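Local atomic coordinates of TonB-dependent siderophore receptor (Pseudomonas aeruginosa 39016, PDB entry 5NEC), a protein that probably takes up ferric siderophores, and drugs conjugated to them, across the outer membrane as a TonB-dependent receptor. Residues A[67-77]-A[119-129]. Residues are numbered along the deposited sequence; the frame is centred on the assembly and turned at random.
Sequences AVSLQDALRTV and REIFNLEQIEV
Leu-70 and Arg-119 join the two backbones through one hydrogen bond, Leu-70 N to Arg-119 O at 3.1 Å, with the axes of the short helix 70-74 and strand 126-129 running 66° apart. The bond is nearly straight at the hydrogen (167°), and it occupies a first-turn N-H that no helical carbonyl can reach. Ser-69, the N-cap, serves the same helix end differently: with chi1 at 72°, its OG is turned back over its own backbone to accept from Asp-72 N at 3.3 Å. Beside the bonded peptides, Leu-70 and Arg-119 run side by side in one direction, Leu-70 CD2 lying 3.9 Å from Arg-119 CD, while Leu-149 of strand 146-151 touches both. The other leucine branch, CD1, turns to the CD1 methyl of Ile-127, which also meets Ala-73 CB at 3.9 Å. One turn on, Leu-74 CD2 bridges Ile-127 CG2 and Val-129 CG2. Here a small helix packs on the mixed sheet of the plug domain, which the 22-stranded barrel of a TonB-dependent receptor encloses; Val-77 extends the apolar row to strand 54-57, which pairs with the strand beneath. At the far end, Ile-121 lies against backbone rather than side chains: its CG2 comes within 3.5 Å of Ser-69 C, and its CD1 within 3.3 Å of Ala-67 O. The Glu-120 chain kinks midway, which brings its carboxylate back to the N-H groups of the next two residues: OE2 accepts both Ile-121 N, from above the carboxylate plane, and Phe-122 N, on its anti lone pair. Salt bridges from Arg-210 to OE1 and Arg-173 to OE2 tie this carboxylate to the barrel wall and probably offset its proximity to the carbonyl oxygen of Val-68.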
ATOM      1  N   ALA A  67       7.247  -7.482  -8.994  1.00 48.41           N
ATOM      2  CA  ALA A  67       7.100  -6.520  -7.916  1.00 47.84           C
ATOM      3  C   ALA A  67       7.809  -7.005  -6.664  1.00 48.22           C
ATOM      4  O   ALA A  67       7.621  -8.148  -6.265  1.00 49.97           O
ATOM      5  CB  ALA A  67       5.621  -6.302  -7.612  1.00 47.33           C
ATOM      6  N   VAL A  68       8.618  -6.136  -6.056  1.00 48.66           N
ATOM      7  CA  VAL A  68       9.329  -6.465  -4.807  1.00 47.45           C
ATOM      8  C   VAL A  68       8.740  -5.742  -3.594  1.00 46.38           C
ATOM      9  O   VAL A  68       9.284  -5.847  -2.496  1.00 47.19           O
ATOM     10  CB  VAL A  68      10.862  -6.215  -4.920  1.00 47.32           C
ATOM     11  CG1 VAL A  68      11.450  -7.088  -6.014  1.00 48.42           C
ATOM     12  CG2 VAL A  68      11.194  -4.752  -5.182  1.00 46.71           C
ATOM     13  N   SER A  69       7.653  -5.002  -3.790  1.00 46.41           N
ATOM     14  CA  SER A  69       6.995  -4.303  -2.686  1.00 47.73           C
ATOM     15  C   SER A  69       5.538  -4.038  -3.000  1.00 48.16           C
ATOM     16  O   SER A  69       5.094  -4.215  -4.142  1.00 49.65           O
ATOM     17  CB  SER A  69       7.694  -2.979  -2.375  1.00 47.17           C
ATOM     18  OG  SER A  69       7.437  -2.025  -3.386  1.00 48.31           O
ATOM     19  N   LEU A  70       4.817  -3.610  -1.971  1.00 48.23           N
ATOM     20  CA  LEU A  70       3.393  -3.252  -2.070  1.00 48.93           C
ATOM     21  C   LEU A  70       3.157  -2.103  -3.032  1.00 48.03           C
ATOM     22  O   LEU A  70       2.253  -2.180  -3.830  1.00 47.60           O
ATOM     23  CB  LEU A  70       2.822  -2.907  -0.679  1.00 49.04           C
ATOM     24  CG  LEU A  70       1.359  -2.479  -0.581  1.00 49.97           C
ATOM     25  CD1 LEU A  70       0.421  -3.556  -1.104  1.00 49.95           C
ATOM     26  CD2 LEU A  70       1.006  -2.178   0.871  1.00 50.00           C
ATOM     27  N   GLN A  71       3.979  -1.055  -2.961  1.00 51.42           N
ATOM     28  CA  GLN A  71       3.880   0.098  -3.885  1.00 54.35           C
ATOM     29  C   GLN A  71       4.157  -0.265  -5.339  1.00 53.99           C
ATOM     30  O   GLN A  71       3.415   0.137  -6.226  1.00 54.61           O
ATOM     31  CB  GLN A  71       4.861   1.197  -3.517  1.00 56.31           C
ATOM     32  CG  GLN A  71       4.657   1.791  -2.156  1.00 60.58           C
ATOM     33  CD  GLN A  71       5.509   3.020  -1.938  1.00 66.25           C
ATOM     34  OE1 GLN A  71       5.920   3.715  -2.891  1.00 69.17           O
ATOM     35  NE2 GLN A  71       5.776   3.313  -0.663  1.00 68.93           N
ATOM     36  N   ASP A  72       5.254  -0.985  -5.559  1.00 54.77           N
ATOM     37  CA  ASP A  72       5.628  -1.540  -6.868  1.00 56.48           C
ATOM     38  C   ASP A  72       4.429  -2.280  -7.499  1.00 55.81           C
ATOM     39  O   ASP A  72       4.070  -2.044  -8.654  1.00 53.30           O
ATOM     40  CB  ASP A  72       6.816  -2.504  -6.665  1.00 60.10           C
ATOM     41  CG  ASP A  72       7.708  -2.668  -7.896  1.00 63.55           C
ATOM     42  OD1 ASP A  72       7.473  -2.037  -8.960  1.00 67.12           O
ATOM     43  OD2 ASP A  72       8.687  -3.453  -7.763  1.00 64.37           O
ATOM     44  N   ALA A  73       3.791  -3.135  -6.701  1.00 55.10           N
ATOM     45  CA  ALA A  73       2.659  -3.944  -7.151  1.00 56.17           C
ATOM     46  C   ALA A  73       1.416  -3.107  -7.447  1.00 55.16           C
ATOM     47  O   ALA A  73       0.693  -3.404  -8.404  1.00 54.76           O
ATOM     48  CB  ALA A  73       2.329  -5.019  -6.117  1.00 57.22           C
ATOM     49  N   LEU A  74       1.171  -2.074  -6.632  1.00 52.35           N
ATOM     50  CA  LEU A  74      -0.012  -1.218  -6.808  1.00 52.40           C
ATOM     51  C   LEU A  74       0.070  -0.238  -7.992  1.00 51.51           C
ATOM     52  O   LEU A  74      -0.927   0.379  -8.330  1.00 49.29           O
ATOM     53  CB  LEU A  74      -0.368  -0.479  -5.511  1.00 51.82           C
ATOM     54  CG  LEU A  74      -0.954  -1.343  -4.393  1.00 51.86           C
ATOM     55  CD1 LEU A  74      -0.952  -0.561  -3.081  1.00 53.13           C
ATOM     56  CD2 LEU A  74      -2.363  -1.857  -4.711  1.00 53.01           C
ATOM     57  N   ARG A  75       1.226  -0.125  -8.648  1.00 51.20           N
ATOM     58  CA  ARG A  75       1.311   0.624  -9.903  1.00 51.57           C
ATOM     59  C   ARG A  75       0.339   0.108 -10.977  1.00 51.89           C
ATOM     60  O   ARG A  75      -0.040   0.863 -11.866  1.00 49.98           O
ATOM     61  CB  ARG A  75       2.755   0.676 -10.437  1.00 53.69           C
ATOM     62  CG  ARG A  75       3.218  -0.470 -11.344  1.00 57.77           C
ATOM     63  CD  ARG A  75       4.740  -0.454 -11.493  1.00 59.40           C
ATOM     64  NE  ARG A  75       5.263  -1.398 -12.488  1.00 61.01           N
ATOM     65  CZ  ARG A  75       5.665  -2.657 -12.264  1.00 63.32           C
ATOM     66  NH1 ARG A  75       5.594  -3.243 -11.062  1.00 64.62           N
ATOM     67  NH2 ARG A  75       6.140  -3.360 -13.284  1.00 67.14           N
ATOM     68  N   THR A  76      -0.062  -1.170 -10.874  1.00 52.04           N
ATOM     69  CA  THR A  76      -1.078  -1.771 -11.757  1.00 51.73           C
ATOM     70  C   THR A  76      -2.528  -1.314 -11.525  1.00 50.03           C
ATOM     71  O   THR A  76      -3.379  -1.599 -12.334  1.00 51.96           O
ATOM     72  CB  THR A  76      -1.048  -3.328 -11.688  1.00 52.23           C
ATOM     73  OG1 THR A  76      -1.160  -3.772 -10.326  1.00 52.95           O
ATOM     74  CG2 THR A  76       0.222  -3.870 -12.292  1.00 51.74           C
ATOM     75  N   VAL A  77      -2.811  -0.642 -10.421  1.00 51.09           N
ATOM     76  CA  VAL A  77      -4.150  -0.147 -10.136  1.00 51.02           C
ATOM     77  C   VAL A  77      -4.100   1.377 -10.124  1.00 52.10           C
ATOM     78  O   VAL A  77      -3.565   1.971  -9.182  1.00 51.55           O
ATOM     79  CB  VAL A  77      -4.663  -0.669  -8.781  1.00 49.83           C
ATOM     80  CG1 VAL A  77      -6.055  -0.123  -8.495  1.00 50.08           C
ATOM     81  CG2 VAL A  77      -4.675  -2.191  -8.791  1.00 51.41           C
ATOM     82  N   ARG A 119       5.804  -2.095   3.253  1.00 65.30           N
ATOM     83  CA  ARG A 119       5.347  -3.464   3.188  1.00 61.54           C
ATOM     84  C   ARG A 119       5.896  -4.221   1.995  1.00 59.90           C
ATOM     85  O   ARG A 119       5.954  -3.727   0.874  1.00 58.31           O
ATOM     86  CB  ARG A 119       3.835  -3.515   3.210  1.00 60.32           C
ATOM     87  CG  ARG A 119       3.293  -3.153   4.558  1.00 61.64           C
ATOM     88  CD  ARG A 119       1.786  -3.164   4.546  1.00 65.12           C
ATOM     89  NE  ARG A 119       1.292  -2.724   5.840  1.00 66.04           N
ATOM     90  CZ  ARG A 119       1.226  -1.452   6.237  1.00 69.61           C
ATOM     91  NH1 ARG A 119       1.593  -0.445   5.435  1.00 71.49           N
ATOM     92  NH2 ARG A 119       0.748  -1.170   7.436  1.00 71.14           N
ATOM     93  N   GLU A 120       6.252  -5.460   2.271  1.00 58.56           N
ATOM     94  CA  GLU A 120       6.929  -6.327   1.337  1.00 57.18           C
ATOM     95  C   GLU A 120       5.808  -7.230   0.785  1.00 56.38           C
ATOM     96  O   GLU A 120       4.684  -7.127   1.259  1.00 57.64           O
ATOM     97  CB  GLU A 120       8.085  -6.978   2.117  1.00 55.73           C
ATOM     98  CG  GLU A 120       8.653  -8.265   1.628  1.00 57.79           C
ATOM     99  CD  GLU A 120       9.318  -8.216   0.273  1.00 54.55           C
ATOM    100  OE1 GLU A 120      10.417  -7.650   0.116  1.00 50.62           O
ATOM    101  OE2 GLU A 120       8.738  -8.849  -0.632  1.00 55.11           O
ATOM    102  N   ILE A 121       6.055  -8.002  -0.276  1.00 55.37           N
ATOM    103  CA  ILE A 121       5.017  -8.878  -0.856  1.00 54.93           C
ATOM    104  C   ILE A 121       5.310 -10.387  -0.795  1.00 52.85           C
ATOM    105  O   ILE A 121       4.437 -11.158  -1.169  1.00 49.69           O
ATOM    106  CB  ILE A 121       4.627  -8.475  -2.321  1.00 55.24           C
ATOM    107  CG1 ILE A 121       5.835  -8.423  -3.276  1.00 56.87           C
ATOM    108  CG2 ILE A 121       3.933  -7.131  -2.333  1.00 55.52           C
ATOM    109  CD1 ILE A 121       6.431  -9.769  -3.637  1.00 57.08           C
ATOM    110  N   PHE A 122       6.500 -10.809  -0.329  1.00 51.92           N
ATOM    111  CA  PHE A 122       6.891 -12.242  -0.340  1.00 51.63           C
ATOM    112  C   PHE A 122       5.879 -13.159   0.353  1.00 52.60           C
ATOM    113  O   PHE A 122       5.687 -14.280  -0.095  1.00 53.79           O
ATOM    114  CB  PHE A 122       8.313 -12.499   0.228  1.00 51.03           C
ATOM    115  CG  PHE A 122       8.378 -12.630   1.748  1.00 52.39           C
ATOM    116  CD1 PHE A 122       8.281 -11.504   2.570  1.00 50.78           C
ATOM    117  CD2 PHE A 122       8.558 -13.864   2.351  1.00 51.70           C
ATOM    118  CE1 PHE A 122       8.342 -11.606   3.952  1.00 50.34           C
ATOM    119  CE2 PHE A 122       8.614 -13.976   3.742  1.00 51.90           C
ATOM    120  CZ  PHE A 122       8.516 -12.846   4.547  1.00 51.26           C
ATOM    121  N   ASN A 123       5.210 -12.676   1.405  1.00 53.34           N
ATOM    122  CA  ASN A 123       4.214 -13.475   2.126  1.00 54.50           C
ATOM    123  C   ASN A 123       2.760 -13.278   1.668  1.00 54.04           C
ATOM    124  O   ASN A 123       1.846 -13.750   2.340  1.00 53.88           O
ATOM    125  CB  ASN A 123       4.325 -13.197   3.627  1.00 55.55           C
ATOM    126  CG  ASN A 123       3.725 -14.310   4.480  1.00 57.69           C
ATOM    127  OD1 ASN A 123       3.933 -15.508   4.217  1.00 57.45           O
ATOM    128  ND2 ASN A 123       2.962 -13.918   5.500  1.00 58.45           N
ATOM    129  N   LEU A 124       2.529 -12.626   0.525  1.00 53.42           N
ATOM    130  CA  LEU A 124       1.154 -12.333   0.078  1.00 52.91           C
ATOM    131  C   LEU A 124       0.677 -13.202  -1.087  1.00 54.98           C
ATOM    132  O   LEU A 124       1.433 -13.531  -1.992  1.00 55.43           O
ATOM    133  CB  LEU A 124       1.015 -10.858  -0.303  1.00 51.75           C
ATOM    134  CG  LEU A 124       1.371  -9.828   0.776  1.00 49.56           C
ATOM    135  CD1 LEU A 124       1.104  -8.427   0.267  1.00 49.31           C
ATOM    136  CD2 LEU A 124       0.617 -10.084   2.074  1.00 48.35           C
ATOM    137  N   GLU A 125      -0.601 -13.553  -1.038  1.00 57.29           N
ATOM    138  CA  GLU A 125      -1.292 -14.287  -2.094  1.00 59.37           C
ATOM    139  C   GLU A 125      -1.839 -13.295  -3.114  1.00 58.57           C
ATOM    140  O   GLU A 125      -1.687 -13.486  -4.324  1.00 58.64           O
ATOM    141  CB  GLU A 125      -2.444 -15.098  -1.481  1.00 61.93           C
ATOM    142  CG  GLU A 125      -3.062 -16.152  -2.385  1.00 66.38           C
ATOM    143  CD  GLU A 125      -2.151 -17.343  -2.660  1.00 70.10           C
ATOM    144  OE1 GLU A 125      -1.307 -17.714  -1.798  1.00 71.42           O
ATOM    145  OE2 GLU A 125      -2.310 -17.926  -3.756  1.00 72.41           O
ATOM    146  N   GLN A 126      -2.478 -12.239  -2.608  1.00 55.05           N
ATOM    147  CA  GLN A 126      -3.100 -11.214  -3.441  1.00 53.84           C
ATOM    148  C   GLN A 126      -3.372  -9.936  -2.636  1.00 53.01           C
ATOM    149  O   GLN A 126      -3.354  -9.946  -1.405  1.00 52.69           O
ATOM    150  CB  GLN A 126      -4.414 -11.734  -4.056  1.00 53.16           C
ATOM    151  CG  GLN A 126      -5.495 -12.010  -3.024  1.00 53.64           C
ATOM    152  CD  GLN A 126      -6.631 -12.891  -3.536  1.00 53.68           C
ATOM    153  OE1 GLN A 126      -6.451 -13.770  -4.390  1.00 52.85           O
ATOM    154  NE2 GLN A 126      -7.823 -12.647  -3.009  1.00 53.38           N
ATOM    155  N   ILE A 127      -3.653  -8.857  -3.367  1.00 50.78           N
ATOM    156  CA  ILE A 127      -3.917  -7.540  -2.800  1.00 50.92           C
ATOM    157  C   ILE A 127      -5.315  -7.082  -3.229  1.00 50.51           C
ATOM    158  O   ILE A 127      -5.578  -6.927  -4.416  1.00 50.34           O
ATOM    159  CB  ILE A 127      -2.840  -6.533  -3.266  1.00 50.14           C
ATOM    160  CG1 ILE A 127      -1.457  -6.971  -2.762  1.00 50.29           C
ATOM    161  CG2 ILE A 127      -3.148  -5.120  -2.801  1.00 49.42           C
ATOM    162  CD1 ILE A 127      -0.329  -6.508  -3.653  1.00 51.88           C
ATOM    163  N   GLU A 128      -6.195  -6.857  -2.260  1.00 50.72           N
ATOM    164  CA  GLU A 128      -7.583  -6.472  -2.533  1.00 52.22           C
ATOM    165  C   GLU A 128      -7.789  -4.976  -2.264  1.00 51.11           C
ATOM    166  O   GLU A 128      -7.648  -4.523  -1.130  1.00 50.70           O
ATOM    167  CB  GLU A 128      -8.531  -7.326  -1.687  1.00 54.39           C
ATOM    168  CG  GLU A 128      -8.310  -8.827  -1.890  1.00 55.93           C
ATOM    169  CD  GLU A 128      -9.251  -9.717  -1.089  1.00 57.41           C
ATOM    170  OE1 GLU A 128      -9.962  -9.216  -0.191  1.00 59.35           O
ATOM    171  OE2 GLU A 128      -9.261 -10.943  -1.361  1.00 59.51           O
ATOM    172  N   VAL A 129      -8.109  -4.220  -3.318  1.00 49.66           N
ATOM    173  CA  VAL A 129      -8.297  -2.768  -3.244  1.00 49.72           C
ATOM    174  C   VAL A 129      -9.784  -2.424  -3.281  1.00 50.89           C
ATOM    175  O   VAL A 129     -10.412  -2.558  -4.309  1.00 52.27           O
ATOM    176  CB  VAL A 129      -7.584  -2.052  -4.423  1.00 49.99           C
ATOM    177  CG1 VAL A 129      -7.547  -0.536  -4.212  1.00 49.83           C
ATOM    178  CG2 VAL A 129      -6.166  -2.588  -4.589  1.00 49.87           C
TER